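Local structure of sulfatase (Bacteroides fragilis CAG:558, 6USS) at residues D375-I380 against T443-D448. The protein probably hydrolyses sulfate esters as a calcium-dependent arylsulfatase of the human gut microbiome. The protein carries 1 engineered substitution. Sequence-based numbering, arbitrary orientation.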
# COMPACT_ATOMS: atom_id res chain seq x y z
N ASP A 375 9.54 33.93 -13.54
CA ASP A 375 10.64 34.44 -12.73
C ASP A 375 10.35 34.37 -11.24
O ASP A 375 11.30 34.44 -10.43
CB ASP A 375 10.88 35.91 -13.14
CG ASP A 375 12.31 36.35 -12.96
OD1 ASP A 375 13.19 35.51 -12.63
OD2 ASP A 375 12.55 37.57 -13.18
N LYS A 376 9.08 34.27 -10.84
CA LYS A 376 8.72 34.35 -9.43
C LYS A 376 9.22 33.13 -8.67
O LYS A 376 9.18 32.01 -9.18
CB LYS A 376 7.20 34.48 -9.27
CG LYS A 376 6.58 35.61 -10.11
CD LYS A 376 7.34 36.90 -9.88
CE LYS A 376 6.63 38.11 -10.46
NZ LYS A 376 7.15 39.32 -9.74
N TYR A 377 9.70 33.34 -7.46
CA TYR A 377 10.33 32.23 -6.77
C TYR A 377 9.30 31.39 -6.01
O TYR A 377 8.26 31.89 -5.58
CB TYR A 377 11.45 32.69 -5.83
CG TYR A 377 11.17 33.74 -4.77
CD1 TYR A 377 10.21 33.54 -3.77
CD2 TYR A 377 11.93 34.91 -4.71
CE1 TYR A 377 9.99 34.50 -2.77
CE2 TYR A 377 11.71 35.88 -3.72
CZ TYR A 377 10.74 35.66 -2.75
OH TYR A 377 10.53 36.61 -1.77
N LEU A 378 9.61 30.10 -5.88
CA LEU A 378 8.82 29.17 -5.11
C LEU A 378 9.76 28.15 -4.48
O LEU A 378 10.92 28.02 -4.88
CB LEU A 378 7.76 28.48 -5.98
CG LEU A 378 8.30 27.72 -7.20
CD1 LEU A 378 8.77 26.29 -6.85
CD2 LEU A 378 7.23 27.69 -8.28
N ILE A 379 9.24 27.40 -3.50
CA ILE A 379 10.05 26.44 -2.77
C ILE A 379 9.32 25.10 -2.68
O ILE A 379 8.10 25.03 -2.71
CB ILE A 379 10.40 26.98 -1.37
CG1 ILE A 379 11.36 26.04 -0.64
CG2 ILE A 379 9.12 27.29 -0.57
CD1 ILE A 379 12.47 26.77 0.08
N ILE A 380 10.11 24.02 -2.53
CA ILE A 380 9.65 22.64 -2.70
C ILE A 380 8.40 22.33 -1.87
O ILE A 380 7.48 21.66 -2.35
CB ILE A 380 10.81 21.66 -2.41
CG1 ILE A 380 10.37 20.20 -2.55
CG2 ILE A 380 11.40 21.90 -1.02
CD1 ILE A 380 10.03 19.81 -3.95
N THR A 443 19.24 30.23 6.24
CA THR A 443 19.16 31.17 5.14
C THR A 443 17.75 31.70 5.05
O THR A 443 16.78 30.93 5.18
CB THR A 443 19.54 30.50 3.82
OG1 THR A 443 20.86 29.96 3.94
CG2 THR A 443 19.52 31.50 2.69
N VAL A 444 17.61 33.01 4.81
CA VAL A 444 16.35 33.58 4.36
C VAL A 444 16.55 34.30 3.03
O VAL A 444 17.55 35.00 2.83
CB VAL A 444 15.73 34.53 5.41
CG1 VAL A 444 16.72 35.69 5.74
CG2 VAL A 444 14.40 35.06 4.90
N ARG A 445 15.60 34.10 2.11
CA ARG A 445 15.50 34.85 0.87
C ARG A 445 14.20 35.65 0.91
O ARG A 445 13.16 35.12 1.31
CB ARG A 445 15.49 33.92 -0.34
CG ARG A 445 15.18 34.61 -1.64
CD ARG A 445 16.31 35.55 -2.05
NE ARG A 445 16.00 36.19 -3.33
CZ ARG A 445 16.00 35.58 -4.51
NH1 ARG A 445 16.32 34.29 -4.63
NH2 ARG A 445 15.68 36.26 -5.60
N LYS A 446 14.27 36.92 0.51
CA LYS A 446 13.08 37.77 0.54
C LYS A 446 13.30 38.89 -0.45
O LYS A 446 14.21 39.71 -0.27
CB LYS A 446 12.84 38.32 1.94
CG LYS A 446 11.64 39.26 2.07
CD LYS A 446 11.85 40.23 3.24
CE LYS A 446 10.61 40.40 4.12
NZ LYS A 446 9.32 40.28 3.38
N GLY A 447 12.47 38.94 -1.49
CA GLY A 447 12.71 39.92 -2.54
C GLY A 447 14.03 39.63 -3.23
O GLY A 447 14.34 38.49 -3.59
N ASP A 448 14.83 40.67 -3.42
CA ASP A 448 16.10 40.54 -4.10
C ASP A 448 17.20 40.06 -3.18
O ASP A 448 18.34 39.88 -3.63
CB ASP A 448 16.52 41.90 -4.68
CG ASP A 448 15.55 42.41 -5.72
OD1 ASP A 448 14.71 41.60 -6.22
OD2 ASP A 448 15.62 43.62 -6.05
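Tyr377 reaches across to the turn after strand 441-446 and meets it with its hydroxyl. The backbone N of Gly447 donates a hydrogen bond to Tyr377 OH, at 3.0 Å and nearly straight (163°). This N lies in the plane of the ring, at its edge. Gly447 O also sits at the edge, 3.7 Å from Tyr377 CE2. The CA of Lys446 packs against the hydroxyl, 3.6 Å from Tyr377 OH. Arg445 meets the ring nearer its CB end, at CD2. Tyr377 CD2 stands over the centre of one guanidinium face, 4.1 Å from Arg445 CZ. The ring and the guanidinium are inclined by 62°, so this is not a parallel stack.

Arg445 is held by the turn that follows its own strand. Arg445 NE donates to Gly447 O at 2.8 Å, and its NH2 adds a weak bond to the same oxygen. The side chain starts anti to the backbone N and bends at chi2 (68°), which turns the guanidinium toward the carbonyl of Gly447, two residues on. Gly447 thus serves both side chains, its N turned to the tyrosine and its O to the arginine.

The contact joins two sheets of the sulfatase fold. Segment 375-380 includes strand 378-379, which runs parallel to strand 77-83 in the large mixed sheet. Strand 441-446 is an inner strand of the four-stranded antiparallel sheet; with strand 449-454 it forms a beta hairpin. Gly447 and Asp448 form its two-residue turn, with type II' backbone angles, and Gly447 takes the positive phi.

Further partners fix both side chains. Tyr377 OH is hydrogen-bonded to Arg421 O, just before strand 422-427. Arg445 NH2 bonds to Gln81 OE1 on strand 77-83, and Gln81 NE2 in turn bonds to Asp375 O.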